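Local coordinates for protein 6-phosphogluconate dehydratase (Shewanella oneidensis, PDB 2GP4) that catalyses the dehydration of 6-phosphogluconate to 2-dehydro-3-deoxy-6-phosphogluconate, a step of the Entner-Doudoroff pathway, and is captured here as the apo form without its iron-sulfur cluster, at residues M142-L147 and M599-F604; G498-G503 and T546-D551. All blocks are in the same frame, centred on the assembly; numbering follows the deposited sequence.

Contact 1 of 2, residues M142-L147 and M599-F604; sequences MELSLL and MGRELF
Leu-144 and Phe-604 form the apolar heart of this contact, a CH-pi packing of a leucine methyl on a phenyl face. The CD2 atom of Leu-144 lies 3.8 Å from the centroid of the Phe-604 ring and 20° off its normal, which places the methyl over the face but displaced toward the rim, nearest CD1. The two side chains meet at about a right angle. Leu-144 holds CG anti to its carbonyl carbon, which carries both methyls toward 599-604: CD2 takes the ring while CD1 comes 3.5 Å from the backbone O of Met-599. Leu-147, three residues further on, slides past Phe-604 in the opposite direction, with its CD1 3.7 Å from CB of Phe-604. These two leucines and the phenylalanine make the close-packed part.

The polar part rests on one bond. NH1 of Arg-601 donates to OE1 of Glu-143 at 2.8 Å with an N-H...O angle of 154°, a salt bridge. The carboxylate oxygen lies almost in the guanidinium plane, whereas the nitrogen approaches from 47° above the carboxylate plane. The pairing is single-pronged, since OE2 of Glu-143 stays 3.8 Å from NH1 of Arg-601. NE of Arg-601 is engaged by the carbonyl oxygen of Gly-598, which fixes the guanidinium from its own loop. The solvent side is looser: the side chain of exposed Met-599 comes no nearer than 5.5 Å, from its CB to CD1 of Leu-144, and only its backbone O touches.

In the fold, the turn leading into helix 145-160 and its first residues, from the N-terminal family region, meet the C-terminal loop between helices 579-584 and 605-609; Leu-147 also touches Leu-607 and Arg-608 of the latter helix, for which Phe-604 is the N-cap residue.

Contact 2 of 2, residues G498-G503 and T546-D551; sequences GPKANG and TPEAID
The short helix 499-502 receives a carboxylate at its first turn from Glu-548, in the loop that follows strand 541-546. OE1 of Glu-548 accepts the backbone N-H of Lys-500 at 2.9 Å with an angle of 159°, met on the syn side and a little out of the carboxylate plane. OE2 turns to the next amide: the bond from N of Ala-501 is weak, with an angle of only 132°. Glu-548 reaches both because its CG sits between the backbone N and carbonyl carbon (chi1 67°) and the chain then runs extended. The carboxylate lies against CA of Gly-498, the N-cap residue, where a CB would clash with CD of Glu-548.

Thus, within the C-terminal family region, a carboxylate from a separate loop accepts two first-turn amides, one bond weak; the two N-H groups would probably favour a charged carboxylate.

A salt bridge lies beside it: NZ of Lys-500 approaches OD2 of Asp-551 at 2.8 Å through the syn lone pair of the carboxylate, and the two side chains cross at about a right angle. The lysine chain is bent at its last torsion, and NZ also donates to the carbonyl oxygen of Leu-611. With the lysine shortened to an alanine here, Asp-551 is likely to lose its cationic mate and the carbonyl of Leu-611 a donor. Alongside them, CD1 of Ile-550 packs against the helix backbone, 3.5 Å from C of Lys-500 and 4.1 Å from CB of Ala-501.

The centres of contact 1 and contact 2 lie about 15 Å apart, on the same side of the chain's centre. Along the chain the order is 142-147, 498-503, 546-551, 599-604, so both partners of contact 2 fall between those of contact 1. Contact 2 is local to the C-terminal region, joining helix 499-502 to the loop after strand 541-546 of the mixed sheet, whereas contact 1 spans 452 residues to bring the N-terminal and C-terminal family regions together. They meet directly: CG of Glu-143 packs 3.1 Å from O of Asn-502, so segment 142-147 borders both 599-604 and 498-503, placing both contacts near where the two regions join.

Contact 1 of 2, residues M142-L147 and M599-F604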
loop_
_atom_site.group_PDB
_atom_site.type_symbol
_atom_site.label_atom_id
_atom_site.label_comp_id
_atom_site.label_asym_id
_atom_site.label_seq_id
_atom_site.Cartn_x
_atom_site.Cartn_y
_atom_site.Cartn_z
HETATM N N MSE A 142 -9.251 15.588 3.518
HETATM C CA MSE A 142 -9.073 14.169 3.219
HETATM C C MSE A 142 -9.305 13.887 1.721
HETATM O O MSE A 142 -8.800 12.904 1.180
HETATM C CB MSE A 142 -9.979 13.326 4.137
HETATM C CG MSE A 142 -9.940 11.816 3.921
HETATM SE SE MSE A 142 -8.151 11.022 4.040
HETATM C CE MSE A 142 -8.223 9.930 2.427
ATOM N N GLU A 143 -10.035 14.780 1.053
ATOM C CA GLU A 143 -10.278 14.676 -0.394
ATOM C C GLU A 143 -9.059 15.065 -1.252
ATOM O O GLU A 143 -9.107 14.960 -2.476
ATOM C CB GLU A 143 -11.524 15.481 -0.800
ATOM C CG GLU A 143 -12.847 14.847 -0.351
ATOM C CD GLU A 143 -14.072 15.741 -0.558
ATOM O OE1 GLU A 143 -14.028 16.678 -1.390
ATOM O OE2 GLU A 143 -15.100 15.496 0.114
ATOM N N LEU A 144 -7.975 15.496 -0.604
ATOM C CA LEU A 144 -6.712 15.819 -1.283
ATOM C C LEU A 144 -5.599 14.795 -1.024
ATOM O O LEU A 144 -4.508 14.893 -1.601
ATOM C CB LEU A 144 -6.210 17.208 -0.863
ATOM C CG LEU A 144 -7.031 18.466 -1.159
ATOM C CD1 LEU A 144 -6.239 19.706 -0.757
ATOM C CD2 LEU A 144 -7.443 18.538 -2.628
ATOM N N SER A 145 -5.878 13.828 -0.155
ATOM C CA SER A 145 -4.897 12.851 0.300
ATOM C C SER A 145 -4.286 12.001 -0.822
ATOM O O SER A 145 -3.068 11.842 -0.897
ATOM C CB SER A 145 -5.518 11.960 1.373
ATOM O OG SER A 145 -4.738 10.800 1.590
ATOM N N LEU A 146 -5.134 11.452 -1.679
ATOM C CA LEU A 146 -4.661 10.688 -2.818
ATOM C C LEU A 146 -3.951 11.625 -3.799
ATOM O O LEU A 146 -2.871 11.308 -4.307
ATOM C CB LEU A 146 -5.833 9.997 -3.514
ATOM C CG LEU A 146 -5.616 8.778 -4.421
ATOM C CD1 LEU A 146 -6.477 8.948 -5.660
ATOM C CD2 LEU A 146 -4.158 8.518 -4.817
ATOM N N LEU A 147 -4.568 12.781 -4.045
ATOM C CA LEU A 147 -4.039 13.773 -4.956
ATOM C C LEU A 147 -2.668 14.304 -4.549
ATOM O O LEU A 147 -1.883 14.698 -5.414
ATOM C CB LEU A 147 -5.026 14.932 -5.099
ATOM C CG LEU A 147 -6.188 14.726 -6.071
ATOM C CD1 LEU A 147 -7.298 15.711 -5.777
ATOM C CD2 LEU A 147 -5.709 14.840 -7.521
HETATM N N MSE A 599 -11.011 24.484 0.696
HETATM C CA MSE A 599 -9.819 23.772 1.177
HETATM C C MSE A 599 -8.800 23.501 0.066
HETATM O O MSE A 599 -8.061 22.513 0.105
HETATM C CB MSE A 599 -10.206 22.478 1.907
HETATM C CG MSE A 599 -10.897 22.728 3.235
HETATM SE SE MSE A 599 -9.612 23.054 4.673
HETATM C CE MSE A 599 -9.620 21.245 5.421
ATOM N N GLY A 600 -8.772 24.392 -0.925
ATOM C CA GLY A 600 -7.809 24.310 -2.016
ATOM C C GLY A 600 -8.188 23.342 -3.117
ATOM O O GLY A 600 -7.384 23.072 -4.002
ATOM N N ARG A 601 -9.413 22.822 -3.076
ATOM C CA ARG A 601 -9.853 21.831 -4.058
ATOM C C ARG A 601 -9.946 22.402 -5.477
ATOM O O ARG A 601 -9.793 21.673 -6.459
ATOM C CB ARG A 601 -11.164 21.181 -3.620
ATOM C CG ARG A 601 -10.975 20.165 -2.501
ATOM C CD ARG A 601 -12.287 19.643 -1.969
ATOM N NE ARG A 601 -13.072 20.690 -1.314
ATOM C CZ ARG A 601 -14.193 20.481 -0.628
ATOM N NH1 ARG A 601 -14.683 19.253 -0.484
ATOM N NH2 ARG A 601 -14.823 21.504 -0.078
ATOM N N GLU A 602 -10.171 23.712 -5.564
ATOM C CA GLU A 602 -10.171 24.460 -6.831
ATOM C C GLU A 602 -8.913 24.195 -7.653
ATOM O O GLU A 602 -8.930 24.306 -8.880
ATOM C CB GLU A 602 -10.220 25.973 -6.576
ATOM C CG GLU A 602 -11.107 26.419 -5.465
ATOM C CD GLU A 602 -10.480 26.238 -4.099
ATOM O OE1 GLU A 602 -9.498 26.944 -3.779
ATOM O OE2 GLU A 602 -10.995 25.393 -3.340
ATOM N N LEU A 603 -7.823 23.874 -6.962
ATOM C CA LEU A 603 -6.513 23.780 -7.587
ATOM C C LEU A 603 -6.272 22.446 -8.279
ATOM O O LEU A 603 -5.378 22.347 -9.111
ATOM C CB LEU A 603 -5.408 24.060 -6.558
ATOM C CG LEU A 603 -5.494 25.387 -5.784
ATOM C CD1 LEU A 603 -4.379 25.485 -4.760
ATOM C CD2 LEU A 603 -5.475 26.601 -6.708
ATOM N N PHE A 604 -7.086 21.442 -7.957
ATOM C CA PHE A 604 -6.809 20.053 -8.321
ATOM C C PHE A 604 -7.795 19.471 -9.326
ATOM O O PHE A 604 -7.733 18.283 -9.621
ATOM C CB PHE A 604 -6.838 19.167 -7.073
ATOM C CG PHE A 604 -5.774 19.484 -6.066
ATOM C CD1 PHE A 604 -5.914 20.558 -5.196
ATOM C CD2 PHE A 604 -4.644 18.692 -5.970
ATOM C CE1 PHE A 604 -4.939 20.841 -4.257
ATOM C CE2 PHE A 604 -3.663 18.969 -5.039
ATOM C CZ PHE A 604 -3.808 20.044 -4.177
#

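Contact 2 of 2, residues G498-G503 and T546-D551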
loop_
_atom_site.group_PDB
_atom_site.type_symbol
_atom_site.label_atom_id
_atom_site.label_comp_id
_atom_site.label_asym_id
_atom_site.label_seq_id
_atom_site.Cartn_x
_atom_site.Cartn_y
_atom_site.Cartn_z
ATOM N N GLY A 498 -15.310 7.808 -5.793
ATOM C CA GLY A 498 -14.108 7.421 -6.513
ATOM C C GLY A 498 -13.112 8.558 -6.659
ATOM O O GLY A 498 -13.399 9.695 -6.265
ATOM N N PRO A 499 -11.923 8.257 -7.219
ATOM C CA PRO A 499 -10.891 9.258 -7.496
ATOM C C PRO A 499 -11.419 10.506 -8.210
ATOM O O PRO A 499 -11.154 11.624 -7.765
ATOM C CB PRO A 499 -9.912 8.501 -8.394
ATOM C CG PRO A 499 -10.029 7.095 -7.949
ATOM C CD PRO A 499 -11.482 6.900 -7.598
ATOM N N LYS A 500 -12.177 10.316 -9.288
ATOM C CA LYS A 500 -12.643 11.438 -10.113
ATOM C C LYS A 500 -13.755 12.249 -9.450
ATOM O O LYS A 500 -13.846 13.459 -9.647
ATOM C CB LYS A 500 -13.096 10.959 -11.498
ATOM C CG LYS A 500 -11.984 10.407 -12.394
ATOM C CD LYS A 500 -12.478 10.270 -13.836
ATOM C CE LYS A 500 -11.458 9.590 -14.745
ATOM N NZ LYS A 500 -11.265 8.147 -14.401
ATOM N N ALA A 501 -14.597 11.585 -8.663
ATOM C CA ALA A 501 -15.741 12.247 -8.048
ATOM C C ALA A 501 -15.331 13.270 -7.000
ATOM O O ALA A 501 -15.694 14.439 -7.099
ATOM C CB ALA A 501 -16.683 11.225 -7.456
ATOM N N ASN A 502 -14.579 12.821 -6.000
ATOM C CA ASN A 502 -14.177 13.664 -4.878
ATOM C C ASN A 502 -12.751 13.377 -4.361
ATOM O O ASN A 502 -12.442 13.639 -3.203
ATOM C CB ASN A 502 -15.206 13.555 -3.741
ATOM C CG ASN A 502 -15.395 12.121 -3.239
ATOM O OD1 ASN A 502 -14.772 11.176 -3.740
ATOM N ND2 ASN A 502 -16.252 11.958 -2.232
ATOM N N GLY A 503 -11.894 12.824 -5.213
ATOM C CA GLY A 503 -10.514 12.541 -4.830
ATOM C C GLY A 503 -10.352 11.320 -3.950
ATOM O O GLY A 503 -9.298 11.128 -3.345
ATOM N N THR A 546 -15.227 -0.172 -9.978
ATOM C CA THR A 546 -14.790 0.462 -11.200
ATOM C C THR A 546 -15.528 -0.191 -12.370
ATOM O O THR A 546 -15.661 -1.426 -12.406
ATOM C CB THR A 546 -13.255 0.332 -11.353
ATOM O OG1 THR A 546 -12.617 0.897 -10.197
ATOM C CG2 THR A 546 -12.748 1.055 -12.604
ATOM N N PRO A 547 -16.028 0.631 -13.321
ATOM C CA PRO A 547 -15.966 2.107 -13.357
ATOM C C PRO A 547 -16.754 2.771 -12.227
ATOM O O PRO A 547 -17.806 2.264 -11.828
ATOM C CB PRO A 547 -16.595 2.454 -14.716
ATOM C CG PRO A 547 -16.503 1.207 -15.522
ATOM C CD PRO A 547 -16.700 0.100 -14.521
ATOM N N GLU A 548 -16.237 3.882 -11.708
ATOM C CA GLU A 548 -16.933 4.640 -10.669
ATOM C C GLU A 548 -18.223 5.260 -11.214
ATOM O O GLU A 548 -18.468 5.223 -12.427
ATOM C CB GLU A 548 -16.019 5.692 -10.014
ATOM C CG GLU A 548 -15.557 6.854 -10.887
ATOM C CD GLU A 548 -14.787 7.902 -10.078
ATOM O OE1 GLU A 548 -13.535 7.910 -10.129
ATOM O OE2 GLU A 548 -15.430 8.713 -9.372
ATOM N N ALA A 549 -19.050 5.798 -10.317
ATOM C CA ALA A 549 -20.365 6.324 -10.698
ATOM C C ALA A 549 -20.280 7.367 -11.816
ATOM O O ALA A 549 -20.924 7.212 -12.855
ATOM C CB ALA A 549 -21.108 6.875 -9.481
ATOM N N ILE A 550 -19.462 8.399 -11.621
ATOM C CA ILE A 550 -19.340 9.479 -12.611
ATOM C C ILE A 550 -18.560 9.091 -13.878
ATOM O O ILE A 550 -18.509 9.865 -14.837
ATOM C CB ILE A 550 -18.774 10.799 -12.003
ATOM C CG1 ILE A 550 -17.310 10.641 -11.583
ATOM C CG2 ILE A 550 -19.669 11.299 -10.852
ATOM C CD1 ILE A 550 -16.567 11.956 -11.522
ATOM N N ASP A 551 -17.958 7.902 -13.879
ATOM C CA ASP A 551 -17.361 7.346 -15.091
ATOM C C ASP A 551 -18.356 6.482 -15.878
ATOM O O ASP A 551 -18.000 5.873 -16.885
ATOM C CB ASP A 551 -16.088 6.554 -14.769
ATOM C CG ASP A 551 -14.826 7.400 -14.874
ATOM O OD1 ASP A 551 -14.730 8.222 -15.810
ATOM O OD2 ASP A 551 -13.918 7.234 -14.029
#